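Local coordinates for protein NAD-dependent aldehyde dehydrogenase (Sinorhizobium meliloti, PDB 3U4J) that probably oxidises aldehydes with NAD or NADP as electron acceptor, as other members of the aldehyde dehydrogenase family do, and binds calcium, at residues Gln119-Ile124 against Leu337-Lys342; Leu107-Glu112 against Asn172-Ile177; Val331-Pro336 against Tyr384-Phe389; Gln102-Leu107 against Ser204-Glu209. One frame throughout, in Å; residues are numbered along the deposited sequence.

In the fold
The four contacts run from the surface to the interior of an aldehyde dehydrogenase subunit. Interactions 2 and 4 both use helix 102-113, one packing it against the start of helix 174-187 and the other against helix 202-214; their centres lie about 9 Å apart. Interaction 1 ties the next helix, 117-138, to the loop after strand 333-334, and interaction 3 sets that strand against strand 383-390. Chemistry follows depth. Interaction 1, at the surface, and interaction 4, partly buried, rest on bidentate arginine-glutamate salt bridges. Interaction 2 buries a carboxylate that accepts a backbone N-H and a water, whereas the buried interaction 3 is carried by a proline on a phenylalanine ring.

Interaction 1: Gln119-Ile124 against Leu337-Lys342; sequences QARGEI and LNERTK
Arg121 and Glu339 meet end-on across the protein surface, the two terminal nitrogens of the guanidinium each taking one carboxylate oxygen. NH1 of Arg121 donates to OE1 of Glu339 at 2.9 Å, and NH2 of Arg121 to OE2 of Glu339 at 2.7 Å. Both oxygens accept on their syn lone pairs, and the two planes are only 28° apart, so the two groups meet edge to edge, nearly coplanar. Arg121 reaches out with CG anti to its backbone nitrogen (chi1 -180°) and then bends at chi3, while Glu339 bends at chi2 to bring its carboxylate to the guanidinium. The remaining edge of the arginine is used as well: NE forms a salt bridge with Glu103 of helix 102-113, so its positive charge is probably shared between two acids.

A second link, through water, lies near Gln119. One water donates both to OE1 of Gln119, at 2.6 Å, and to the carbonyl O of Lys342, at 2.7 Å. The other end of the amide is occupied within the helix, where NE2 of Gln119 gives a nearly straight bond (168°) to OE2 of Glu123, a residue whose OE1 is paired with Lys115. The ammonium of Lys342 turns to the second subunit, donating to the carbonyl of Trp504 there. In the loop, OD1 of Asn338 accepts from N of Arg340 at 2.9 Å. This Asx turn accompanies a type I beta turn from Asn338 to Thr341, which presents Glu339 to helix 117-138.

Interaction 2: Leu107-Glu112 against Asn172-Ile177; sequences LIESLE and NFPFII
Glu109 pushes its carboxylate against the first turn of helix 174-187, where Pro174 and Phe175 receive it. The tight part centres on OE1 of Glu109, which accepts the backbone N-H of Phe175 at 3.1 Å, from above the carboxylate plane rather than within it. The same oxygen sits 3.2 Å from CD of Pro174 and 3.4 Å from CB of Phe175. A bend at chi2 (-67°) lays the acid alongside the proline ring, the two side chains running in opposite directions. OE2 of Glu109 keeps 3.8 Å from CG of Pro174 and is hydrogen-bonded to the hydroxyl of Thr203.

The looser side is bridged by a single water, which donates to OE1 of Glu109 at 2.6 Å and accepts from N of Ile176, lengthening the acid's reach along the helix start. With alanine at Glu109, the N-H of Phe175 and the hydroxyl of Thr203 would probably lose this acceptor, and a gap would open beside Pro174.

The Phe175 ring leads away from the acid, between helices 117-138 and 202-214, where it packs on Ile124, Cys127 and Leu207, while Leu111, on helix 102-113, touches Val52 of strand 51-56.

Interaction 3: Val331-Pro336 against Tyr384-Phe389; sequences VAFGDP and YAPTVF
This is a buried, apolar CH-pi contact between two strand regions: short strand 333-334, paired in parallel with strand 7-8, and the broken strand 383-390, part of a mixed sheet. Phe333 and Pro386 carry it. The phenylalanine CG stands between the backbone nitrogen and the carbonyl carbon (chi1 77°), a turn that sends the ring out toward the break in strand 383-390. The ring also touches the backbone of Tyr384 and Ala385, with CE1 of Phe333 at 4.1 Å from the carbonyl O of Tyr384. Around the same ring gather Phe7 of strand 7-8, Ile343 and Ile376, the last from strand 375-376. Replacing Phe333 with an alanine is likely to strip Pro386 of its aromatic platform and leave a gap between the two strands.

Next along the chain, the hydroxyl of Thr387 donates to the carbonyl O of Ala385 at 2.7 Å, from above the carbonyl plane, a bond that spans Pro386. Pro386 also touches Leu371 of strand 368-371. The proline's CD lies over the centre of the Phe333 ring, 4.0 Å from its centroid and 5° off the normal.

Interaction 4: Gln102-Leu107 against Ser204-Glu209; sequences QEELAL and SIRLAE
Arg206 is shared by two acids, Glu104 on the facing helix and Glu209 on its own, in a salt-bridge network that spans the two helices. Toward Glu104 it presents its side, NE and NH2 together, instead of its end. NE of Arg206 donates to OE2 of Glu104 at 2.7 Å, and NH2 of Arg206 to OE1 of Glu104 at 3.2 Å, the longer of the two bonds but almost straight at 176°. A further, weak bond joins NH2 of Arg206 to OE2 of Glu104. The planes of carboxylate and guanidinium differ by 18°, and both oxygens are met on their syn sides, OE2 clearly out of the carboxylate plane.

The third nitrogen turns the other way: NH1 of Arg206 gives a bond of 2.9 Å to OE1 of Glu209, on the anti lone pair of that oxygen. The two chains differ in shape. Glu104 stretches straight out from its helix (chi1 -179°), whereas Arg206 folds back at chi2 and chi3 so that its side edge faces the acid. Pinned by bonds from all three nitrogens, the guanidinium has little liberty to rotate.

Beside the salt bridges, CD2 of Leu105 rests on CB of Arg206 at 3.8 Å, and the leucine also packs on Phe175 and Ile124. The arrangement is a helix-helix packing interface, between helices 102-113 and 202-214, with an apolar inner side and an interhelical salt-bridge network along its partly exposed edge.

Interaction 1: Gln119-Ile124 against Leu337-Lys342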
loop_
_atom_site.group_PDB
_atom_site.type_symbol
_atom_site.label_atom_id
_atom_site.label_comp_id
_atom_site.label_asym_id
_atom_site.label_seq_id
_atom_site.Cartn_x
_atom_site.Cartn_y
_atom_site.Cartn_z
ATOM N N GLN A 119 -31.131 -16.361 11.731
ATOM C CA GLN A 119 -30.346 -15.184 11.361
ATOM C C GLN A 119 -29.333 -14.842 12.469
ATOM O O GLN A 119 -28.158 -14.577 12.188
ATOM C CB GLN A 119 -31.237 -13.980 11.085
ATOM C CG GLN A 119 -30.486 -12.673 10.828
ATOM C CD GLN A 119 -31.409 -11.471 10.869
ATOM O OE1 GLN A 119 -32.621 -11.609 10.672
ATOM N NE2 GLN A 119 -30.853 -10.294 11.117
ATOM N N ALA A 120 -29.797 -14.832 13.717
ATOM C CA ALA A 120 -28.909 -14.534 14.847
ATOM C C ALA A 120 -27.728 -15.495 14.842
ATOM O O ALA A 120 -26.606 -15.065 14.982
ATOM C CB ALA A 120 -29.645 -14.591 16.163
ATOM N N ARG A 121 -27.986 -16.781 14.638
ATOM C CA ARG A 121 -26.923 -17.786 14.659
ATOM C C ARG A 121 -25.882 -17.483 13.576
ATOM O O ARG A 121 -24.682 -17.526 13.853
ATOM C CB ARG A 121 -27.513 -19.193 14.487
ATOM C CG ARG A 121 -26.509 -20.338 14.499
ATOM C CD ARG A 121 -27.200 -21.703 14.196
ATOM N NE ARG A 121 -28.167 -22.023 15.250
ATOM C CZ ARG A 121 -29.489 -21.991 15.122
ATOM N NH1 ARG A 121 -30.066 -21.704 13.960
ATOM N NH2 ARG A 121 -30.240 -22.287 16.165
ATOM N N GLY A 122 -26.347 -17.162 12.363
ATOM C CA GLY A 122 -25.441 -16.767 11.255
ATOM C C GLY A 122 -24.643 -15.504 11.574
ATOM O O GLY A 122 -23.450 -15.403 11.237
ATOM N N GLU A 123 -25.287 -14.532 12.211
ATOM C CA GLU A 123 -24.559 -13.335 12.660
ATOM C C GLU A 123 -23.429 -13.581 13.668
ATOM O O GLU A 123 -22.367 -12.958 13.572
ATOM C CB GLU A 123 -25.521 -12.290 13.202
ATOM C CG GLU A 123 -26.303 -11.627 12.114
ATOM C CD GLU A 123 -27.294 -10.594 12.645
ATOM O OE1 GLU A 123 -27.169 -10.142 13.825
ATOM O OE2 GLU A 123 -28.210 -10.236 11.868
ATOM N N ILE A 124 -23.672 -14.444 14.648
ATOM C CA ILE A 124 -22.638 -14.767 15.637
ATOM C C ILE A 124 -21.439 -15.383 14.921
ATOM O O ILE A 124 -20.309 -15.026 15.197
ATOM C CB ILE A 124 -23.150 -15.760 16.729
ATOM C CG1 ILE A 124 -24.422 -15.227 17.405
ATOM C CG2 ILE A 124 -22.055 -16.058 17.783
ATOM C CD1 ILE A 124 -24.319 -13.766 17.999
ATOM N N LEU A 337 -37.990 -17.283 17.845
ATOM C CA LEU A 337 -37.395 -18.526 18.343
ATOM C C LEU A 337 -37.639 -19.697 17.413
ATOM O O LEU A 337 -37.060 -20.769 17.607
ATOM C CB LEU A 337 -37.926 -18.874 19.743
ATOM C CG LEU A 337 -37.534 -17.884 20.842
ATOM C CD1 LEU A 337 -38.048 -18.378 22.198
ATOM C CD2 LEU A 337 -36.000 -17.725 20.865
ATOM N N ASN A 338 -38.504 -19.501 16.411
ATOM C CA ASN A 338 -38.754 -20.564 15.426
ATOM C C ASN A 338 -37.683 -20.567 14.338
ATOM O O ASN A 338 -37.380 -19.527 13.763
ATOM C CB ASN A 338 -40.137 -20.396 14.801
ATOM C CG ASN A 338 -40.618 -21.661 14.132
ATOM O OD1 ASN A 338 -39.955 -22.190 13.232
ATOM N ND2 ASN A 338 -41.789 -22.153 14.560
ATOM N N GLU A 339 -37.125 -21.737 14.054
ATOM C CA GLU A 339 -36.041 -21.881 13.066
ATOM C C GLU A 339 -36.477 -21.532 11.637
ATOM O O GLU A 339 -35.642 -21.190 10.816
ATOM C CB GLU A 339 -35.478 -23.315 13.085
ATOM C CG GLU A 339 -34.719 -23.676 14.386
ATOM C CD GLU A 339 -33.372 -22.972 14.509
ATOM O OE1 GLU A 339 -32.802 -22.516 13.475
ATOM O OE2 GLU A 339 -32.865 -22.886 15.642
ATOM N N ARG A 340 -37.781 -21.615 11.362
ATOM C CA ARG A 340 -38.334 -21.299 10.034
ATOM C C ARG A 340 -38.508 -19.800 9.801
ATOM O O ARG A 340 -38.613 -19.351 8.660
ATOM C CB ARG A 340 -39.693 -22.011 9.822
ATOM C CG ARG A 340 -39.612 -23.538 9.865
ATOM C CD ARG A 340 -40.987 -24.278 9.657
ATOM N NE ARG A 340 -42.202 -23.445 9.751
ATOM C CZ ARG A 340 -43.098 -23.479 10.742
ATOM N NH1 ARG A 340 -42.962 -24.293 11.794
ATOM N NH2 ARG A 340 -44.148 -22.683 10.686
ATOM N N THR A 341 -38.530 -19.015 10.875
ATOM C CA THR A 341 -38.795 -17.576 10.762
ATOM C C THR A 341 -37.689 -16.853 9.987
ATOM O O THR A 341 -36.496 -17.063 10.260
ATOM C CB THR A 341 -38.965 -16.949 12.168
ATOM O OG1 THR A 341 -40.051 -17.604 12.838
ATOM C CG2 THR A 341 -39.272 -15.444 12.065
ATOM N N LYS A 342 -38.085 -15.998 9.051
ATOM C CA LYS A 342 -37.127 -15.241 8.239
ATOM C C LYS A 342 -37.131 -13.769 8.629
ATOM O O LYS A 342 -36.168 -13.058 8.385
ATOM C CB LYS A 342 -37.446 -15.380 6.731
ATOM C CG LYS A 342 -37.291 -16.800 6.164
ATOM C CD LYS A 342 -35.833 -17.301 6.129
ATOM C CE LYS A 342 -35.005 -16.657 5.017
ATOM N NZ LYS A 342 -35.775 -16.681 3.726
HETATM O O HOH W 1 -34.529 -11.019 9.026
#

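Interaction 2: Leu107-Glu112 against Asn172-Ile177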
loop_
_atom_site.group_PDB
_atom_site.type_symbol
_atom_site.label_atom_id
_atom_site.label_comp_id
_atom_site.label_asym_id
_atom_site.label_seq_id
_atom_site.Cartn_x
_atom_site.Cartn_y
_atom_site.Cartn_z
ATOM N N LEU A 107 -29.016 -17.026 20.918
ATOM C CA LEU A 107 -30.258 -16.969 21.700
ATOM C C LEU A 107 -30.453 -15.611 22.408
ATOM O O LEU A 107 -31.550 -15.033 22.377
ATOM C CB LEU A 107 -30.355 -18.148 22.682
ATOM C CG LEU A 107 -31.633 -18.167 23.562
ATOM C CD1 LEU A 107 -32.948 -18.255 22.716
ATOM C CD2 LEU A 107 -31.568 -19.289 24.587
ATOM N N ILE A 108 -29.397 -15.101 23.038
ATOM C CA ILE A 108 -29.448 -13.767 23.654
ATOM C C ILE A 108 -29.910 -12.723 22.606
ATOM O O ILE A 108 -30.874 -11.995 22.842
ATOM C CB ILE A 108 -28.092 -13.376 24.289
ATOM C CG1 ILE A 108 -27.722 -14.347 25.404
ATOM C CG2 ILE A 108 -28.121 -11.913 24.887
ATOM C CD1 ILE A 108 -26.340 -14.008 26.017
ATOM N N GLU A 109 -29.247 -12.695 21.439
ATOM C CA GLU A 109 -29.527 -11.693 20.411
ATOM C C GLU A 109 -30.967 -11.819 19.978
ATOM O O GLU A 109 -31.646 -10.821 19.794
ATOM C CB GLU A 109 -28.668 -11.884 19.141
ATOM C CG GLU A 109 -27.268 -11.318 19.139
ATOM C CD GLU A 109 -27.157 -9.793 19.167
ATOM O OE1 GLU A 109 -26.827 -9.166 18.118
ATOM O OE2 GLU A 109 -27.345 -9.244 20.261
ATOM N N SER A 110 -31.415 -13.054 19.783
ATOM C CA SER A 110 -32.782 -13.320 19.319
ATOM C C SER A 110 -33.817 -12.781 20.312
ATOM O O SER A 110 -34.773 -12.063 19.942
ATOM C CB SER A 110 -32.981 -14.829 19.118
ATOM O OG SER A 110 -34.275 -15.099 18.629
ATOM N N LEU A 111 -33.623 -13.139 21.576
ATOM C CA LEU A 111 -34.545 -12.728 22.627
ATOM C C LEU A 111 -34.588 -11.207 22.830
ATOM O O LEU A 111 -35.657 -10.639 23.018
ATOM C CB LEU A 111 -34.171 -13.428 23.933
ATOM C CG LEU A 111 -34.495 -14.927 24.028
ATOM C CD1 LEU A 111 -33.891 -15.530 25.339
ATOM C CD2 LEU A 111 -35.986 -15.132 23.951
ATOM N N GLU A 112 -33.420 -10.556 22.829
ATOM C CA GLU A 112 -33.356 -9.136 23.140
ATOM C C GLU A 112 -33.705 -8.279 21.935
ATOM O O GLU A 112 -34.324 -7.230 22.088
ATOM C CB GLU A 112 -31.974 -8.730 23.679
ATOM C CG GLU A 112 -31.594 -9.450 24.960
ATOM C CD GLU A 112 -30.274 -8.994 25.557
ATOM O OE1 GLU A 112 -29.604 -8.091 25.000
ATOM O OE2 GLU A 112 -29.903 -9.550 26.613
ATOM N N ASN A 172 -30.168 -2.594 16.562
ATOM C CA ASN A 172 -30.541 -3.451 15.441
ATOM C C ASN A 172 -29.570 -4.591 15.158
ATOM O O ASN A 172 -30.007 -5.685 14.787
ATOM C CB ASN A 172 -30.847 -2.635 14.187
ATOM C CG ASN A 172 -29.632 -1.850 13.647
ATOM O OD1 ASN A 172 -28.652 -1.579 14.362
ATOM N ND2 ASN A 172 -29.713 -1.460 12.369
ATOM N N PHE A 173 -28.278 -4.330 15.319
ATOM C CA PHE A 173 -27.242 -5.367 15.129
ATOM C C PHE A 173 -26.184 -5.244 16.232
ATOM O O PHE A 173 -25.042 -4.863 15.963
ATOM C CB PHE A 173 -26.551 -5.223 13.766
ATOM C CG PHE A 173 -27.452 -5.437 12.586
ATOM C CD1 PHE A 173 -27.748 -6.721 12.152
ATOM C CD2 PHE A 173 -27.979 -4.350 11.907
ATOM C CE1 PHE A 173 -28.600 -6.922 11.025
ATOM C CE2 PHE A 173 -28.827 -4.522 10.795
ATOM C CZ PHE A 173 -29.122 -5.813 10.352
ATOM N N PRO A 174 -26.560 -5.540 17.472
ATOM C CA PRO A 174 -25.638 -5.191 18.556
ATOM C C PRO A 174 -24.329 -5.951 18.476
ATOM O O PRO A 174 -23.269 -5.328 18.613
ATOM C CB PRO A 174 -26.391 -5.588 19.824
ATOM C CG PRO A 174 -27.838 -5.614 19.411
ATOM C CD PRO A 174 -27.795 -6.142 17.984
ATOM N N PHE A 175 -24.383 -7.257 18.230
ATOM C CA PHE A 175 -23.155 -8.037 18.284
ATOM C C PHE A 175 -22.288 -7.709 17.077
ATOM O O PHE A 175 -21.048 -7.600 17.177
ATOM C CB PHE A 175 -23.443 -9.544 18.395
ATOM C CG PHE A 175 -22.309 -10.341 19.028
ATOM C CD1 PHE A 175 -21.958 -10.147 20.369
ATOM C CD2 PHE A 175 -21.621 -11.307 18.301
ATOM C CE1 PHE A 175 -20.957 -10.899 20.971
ATOM C CE2 PHE A 175 -20.572 -12.071 18.900
ATOM C CZ PHE A 175 -20.255 -11.874 20.212
ATOM N N ILE A 176 -22.946 -7.565 15.925
ATOM C CA ILE A 176 -22.238 -7.256 14.688
ATOM C C ILE A 176 -21.482 -5.958 14.787
ATOM O O ILE A 176 -20.289 -5.893 14.453
ATOM C CB ILE A 176 -23.197 -7.233 13.467
ATOM C CG1 ILE A 176 -23.592 -8.673 13.094
ATOM C CG2 ILE A 176 -22.560 -6.487 12.302
ATOM C CD1 ILE A 176 -22.678 -9.333 12.068
ATOM N N ILE A 177 -22.161 -4.912 15.245
ATOM C CA ILE A 177 -21.544 -3.595 15.260
ATOM C C ILE A 177 -20.402 -3.553 16.272
ATOM O O ILE A 177 -19.360 -2.956 16.001
ATOM C CB ILE A 177 -22.607 -2.454 15.383
ATOM C CG1 ILE A 177 -23.424 -2.463 14.057
ATOM C CG2 ILE A 177 -21.942 -1.075 15.484
ATOM C CD1 ILE A 177 -24.788 -1.877 14.139
HETATM O O HOH W 2 -25.901 -8.458 15.756
#

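Interaction 3: Val331-Pro336 against Tyr384-Phe389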
loop_
_atom_site.group_PDB
_atom_site.type_symbol
_atom_site.label_atom_id
_atom_site.label_comp_id
_atom_site.label_asym_id
_atom_site.label_seq_id
_atom_site.Cartn_x
_atom_site.Cartn_y
_atom_site.Cartn_z
ATOM N N VAL A 331 -43.135 -15.566 2.570
ATOM C CA VAL A 331 -42.027 -15.467 3.532
ATOM C C VAL A 331 -42.461 -15.502 5.013
ATOM O O VAL A 331 -43.347 -14.744 5.453
ATOM C CB VAL A 331 -41.096 -14.239 3.232
ATOM C CG1 VAL A 331 -41.813 -12.907 3.450
ATOM C CG2 VAL A 331 -39.827 -14.328 4.092
ATOM N N ALA A 332 -41.824 -16.382 5.781
ATOM C CA ALA A 332 -42.226 -16.615 7.175
ATOM C C ALA A 332 -41.739 -15.504 8.103
ATOM O O ALA A 332 -40.538 -15.168 8.135
ATOM C CB ALA A 332 -41.748 -18.020 7.669
ATOM N N PHE A 333 -42.683 -14.916 8.830
ATOM C CA PHE A 333 -42.371 -13.869 9.805
ATOM C C PHE A 333 -43.093 -14.155 11.107
ATOM O O PHE A 333 -44.128 -14.848 11.112
ATOM C CB PHE A 333 -42.650 -12.459 9.266
ATOM C CG PHE A 333 -44.102 -12.071 9.247
ATOM C CD1 PHE A 333 -44.569 -11.070 10.102
ATOM C CD2 PHE A 333 -44.988 -12.674 8.358
ATOM C CE1 PHE A 333 -45.911 -10.689 10.089
ATOM C CE2 PHE A 333 -46.330 -12.315 8.338
ATOM C CZ PHE A 333 -46.795 -11.313 9.202
ATOM N N GLY A 334 -42.534 -13.665 12.208
ATOM C CA GLY A 334 -43.112 -13.922 13.530
ATOM C C GLY A 334 -42.104 -14.437 14.545
ATOM O O GLY A 334 -40.980 -13.952 14.618
ATOM N N ASP A 335 -42.517 -15.455 15.290
ATOM C CA ASP A 335 -41.764 -15.982 16.415
ATOM C C ASP A 335 -40.244 -16.056 16.156
ATOM O O ASP A 335 -39.791 -16.938 15.424
ATOM C CB ASP A 335 -42.284 -17.378 16.764
ATOM C CG ASP A 335 -41.711 -17.909 18.092
ATOM O OD1 ASP A 335 -40.861 -17.221 18.723
ATOM O OD2 ASP A 335 -42.110 -19.022 18.497
ATOM N N PRO A 336 -39.465 -15.144 16.773
ATOM C CA PRO A 336 -38.010 -15.187 16.560
ATOM C C PRO A 336 -37.347 -16.498 16.979
ATOM O O PRO A 336 -36.263 -16.802 16.494
ATOM C CB PRO A 336 -37.481 -13.999 17.368
ATOM C CG PRO A 336 -38.683 -13.063 17.513
ATOM C CD PRO A 336 -39.869 -13.995 17.607
ATOM N N TYR A 384 -44.808 -6.249 12.539
ATOM C CA TYR A 384 -45.352 -5.404 11.486
ATOM C C TYR A 384 -45.349 -6.181 10.177
ATOM O O TYR A 384 -44.375 -6.850 9.859
ATOM C CB TYR A 384 -44.587 -4.073 11.383
ATOM C CG TYR A 384 -45.452 -3.013 10.737
ATOM C CD1 TYR A 384 -46.281 -2.202 11.517
ATOM C CD2 TYR A 384 -45.516 -2.889 9.350
ATOM C CE1 TYR A 384 -47.153 -1.255 10.925
ATOM C CE2 TYR A 384 -46.357 -1.945 8.750
ATOM C CZ TYR A 384 -47.169 -1.139 9.546
ATOM O OH TYR A 384 -47.994 -0.226 8.962
ATOM N N ALA A 385 -46.452 -6.130 9.432
ATOM C CA ALA A 385 -46.561 -6.923 8.215
ATOM C C ALA A 385 -45.589 -6.446 7.122
ATOM O O ALA A 385 -45.342 -5.260 7.007
ATOM C CB ALA A 385 -47.983 -6.860 7.687
ATOM N N PRO A 386 -45.037 -7.376 6.323
ATOM C CA PRO A 386 -44.295 -6.956 5.145
ATOM C C PRO A 386 -45.150 -6.019 4.289
ATOM O O PRO A 386 -46.316 -6.342 3.962
ATOM C CB PRO A 386 -44.050 -8.270 4.408
ATOM C CG PRO A 386 -43.952 -9.267 5.487
ATOM C CD PRO A 386 -44.987 -8.842 6.499
ATOM N N THR A 387 -44.565 -4.882 3.934
ATOM C CA THR A 387 -45.308 -3.790 3.318
ATOM C C THR A 387 -44.643 -3.289 2.047
ATOM O O THR A 387 -43.421 -3.065 2.018
ATOM C CB THR A 387 -45.481 -2.629 4.336
ATOM O OG1 THR A 387 -46.157 -3.125 5.512
ATOM C CG2 THR A 387 -46.271 -1.430 3.714
ATOM N N VAL A 388 -45.449 -3.116 0.996
ATOM C CA VAL A 388 -44.967 -2.590 -0.284
ATOM C C VAL A 388 -45.865 -1.445 -0.784
ATOM O O VAL A 388 -47.092 -1.590 -0.834
ATOM C CB VAL A 388 -44.911 -3.686 -1.358
ATOM C CG1 VAL A 388 -44.470 -3.092 -2.703
ATOM C CG2 VAL A 388 -43.992 -4.833 -0.928
ATOM N N PHE A 389 -45.248 -0.311 -1.113
ATOM C CA PHE A 389 -45.924 0.806 -1.792
ATOM C C PHE A 389 -45.469 0.918 -3.243
ATOM O O PHE A 389 -44.270 0.777 -3.549
ATOM C CB PHE A 389 -45.627 2.131 -1.116
ATOM C CG PHE A 389 -46.393 2.374 0.146
ATOM C CD1 PHE A 389 -47.746 2.766 0.107
ATOM C CD2 PHE A 389 -45.750 2.283 1.382
ATOM C CE1 PHE A 389 -48.465 3.046 1.311
ATOM C CE2 PHE A 389 -46.442 2.545 2.587
ATOM C CZ PHE A 389 -47.819 2.932 2.546
#

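Interaction 4: Gln102-Leu107 against Ser204-Glu209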
loop_
_atom_site.group_PDB
_atom_site.type_symbol
_atom_site.label_atom_id
_atom_site.label_comp_id
_atom_site.label_asym_id
_atom_site.label_seq_id
_atom_site.Cartn_x
_atom_site.Cartn_y
_atom_site.Cartn_z
ATOM N N GLN A 102 -21.504 -20.096 20.530
ATOM C CA GLN A 102 -22.355 -19.595 19.439
ATOM C C GLN A 102 -23.860 -19.690 19.744
ATOM O O GLN A 102 -24.584 -18.721 19.523
ATOM C CB GLN A 102 -22.046 -20.260 18.092
ATOM C CG GLN A 102 -22.909 -19.720 16.925
ATOM C CD GLN A 102 -22.423 -20.228 15.562
ATOM O OE1 GLN A 102 -21.571 -21.120 15.480
ATOM N NE2 GLN A 102 -22.942 -19.659 14.505
ATOM N N GLU A 103 -24.317 -20.844 20.223
ATOM C CA GLU A 103 -25.757 -21.051 20.461
ATOM C C GLU A 103 -26.289 -20.168 21.600
ATOM O O GLU A 103 -27.387 -19.599 21.490
ATOM C CB GLU A 103 -26.084 -22.547 20.719
ATOM C CG GLU A 103 -26.008 -23.412 19.447
ATOM C CD GLU A 103 -26.898 -22.875 18.321
ATOM O OE1 GLU A 103 -28.120 -22.664 18.535
ATOM O OE2 GLU A 103 -26.365 -22.658 17.211
ATOM N N GLU A 104 -25.499 -20.061 22.671
ATOM C CA GLU A 104 -25.782 -19.139 23.781
ATOM C C GLU A 104 -25.940 -17.705 23.258
ATOM O O GLU A 104 -26.899 -17.008 23.604
ATOM C CB GLU A 104 -24.661 -19.156 24.838
ATOM C CG GLU A 104 -24.921 -18.220 26.054
ATOM C CD GLU A 104 -23.655 -17.874 26.892
ATOM O OE1 GLU A 104 -22.610 -18.551 26.769
ATOM O OE2 GLU A 104 -23.718 -16.910 27.695
ATOM N N LEU A 105 -24.983 -17.252 22.456
ATOM C CA LEU A 105 -25.002 -15.852 22.031
ATOM C C LEU A 105 -26.153 -15.571 21.063
ATOM O O LEU A 105 -26.757 -14.494 21.091
ATOM C CB LEU A 105 -23.661 -15.433 21.427
ATOM C CG LEU A 105 -22.460 -15.508 22.377
ATOM C CD1 LEU A 105 -21.176 -15.452 21.554
ATOM C CD2 LEU A 105 -22.518 -14.356 23.386
ATOM N N ALA A 106 -26.466 -16.553 20.227
ATOM C CA ALA A 106 -27.476 -16.373 19.184
ATOM C C ALA A 106 -28.815 -16.209 19.877
ATOM O O ALA A 106 -29.653 -15.369 19.471
ATOM C CB ALA A 106 -27.506 -17.596 18.229
ATOM N N LEU A 107 -29.016 -17.026 20.918
ATOM C CA LEU A 107 -30.258 -16.969 21.700
ATOM C C LEU A 107 -30.453 -15.611 22.408
ATOM O O LEU A 107 -31.550 -15.033 22.377
ATOM C CB LEU A 107 -30.355 -18.148 22.682
ATOM C CG LEU A 107 -31.633 -18.167 23.562
ATOM C CD1 LEU A 107 -32.948 -18.255 22.716
ATOM C CD2 LEU A 107 -31.568 -19.289 24.587
ATOM N N SER A 204 -23.280 -7.778 24.215
ATOM C CA SER A 204 -22.114 -6.900 24.347
ATOM C C SER A 204 -21.360 -7.069 25.664
ATOM O O SER A 204 -20.149 -6.952 25.711
ATOM C CB SER A 204 -22.523 -5.426 24.154
ATOM O OG SER A 204 -23.042 -5.286 22.826
ATOM N N ILE A 205 -22.096 -7.329 26.736
ATOM C CA ILE A 205 -21.500 -7.609 28.024
ATOM C C ILE A 205 -20.840 -8.983 27.917
ATOM O O ILE A 205 -19.697 -9.170 28.359
ATOM C CB ILE A 205 -22.597 -7.599 29.141
ATOM C CG1 ILE A 205 -22.957 -6.152 29.509
ATOM C CG2 ILE A 205 -22.142 -8.388 30.361
ATOM C CD1 ILE A 205 -24.286 -6.034 30.283
ATOM N N ARG A 206 -21.543 -9.939 27.318
ATOM C CA ARG A 206 -20.916 -11.249 27.092
ATOM C C ARG A 206 -19.623 -11.130 26.273
ATOM O O ARG A 206 -18.641 -11.809 26.570
ATOM C CB ARG A 206 -21.871 -12.302 26.458
ATOM C CG ARG A 206 -23.011 -12.787 27.353
ATOM C CD ARG A 206 -22.548 -13.564 28.581
ATOM N NE ARG A 206 -22.042 -14.896 28.231
ATOM C CZ ARG A 206 -20.807 -15.335 28.494
ATOM N NH1 ARG A 206 -19.932 -14.565 29.126
ATOM N NH2 ARG A 206 -20.448 -16.566 28.137
ATOM N N LEU A 207 -19.609 -10.259 25.265
ATOM C CA LEU A 207 -18.394 -10.112 24.436
ATOM C C LEU A 207 -17.226 -9.603 25.287
ATOM O O LEU A 207 -16.098 -10.094 25.145
ATOM C CB LEU A 207 -18.645 -9.173 23.245
ATOM C CG LEU A 207 -17.565 -8.934 22.206
ATOM C CD1 LEU A 207 -17.054 -10.261 21.592
ATOM C CD2 LEU A 207 -18.111 -8.016 21.091
ATOM N N ALA A 208 -17.499 -8.632 26.171
ATOM C CA ALA A 208 -16.456 -8.116 27.075
ATOM C C ALA A 208 -15.994 -9.210 28.039
ATOM O O ALA A 208 -14.818 -9.258 28.415
ATOM C CB ALA A 208 -16.953 -6.904 27.858
ATOM N N GLU A 209 -16.930 -10.060 28.445
ATOM C CA GLU A 209 -16.609 -11.175 29.342
ATOM C C GLU A 209 -15.755 -12.217 28.620
ATOM O O GLU A 209 -14.835 -12.787 29.206
ATOM C CB GLU A 209 -17.885 -11.780 29.952
ATOM C CG GLU A 209 -18.616 -10.770 30.876
ATOM C CD GLU A 209 -19.948 -11.294 31.417
ATOM O OE1 GLU A 209 -20.493 -12.291 30.886
ATOM O OE2 GLU A 209 -20.485 -10.690 32.368
#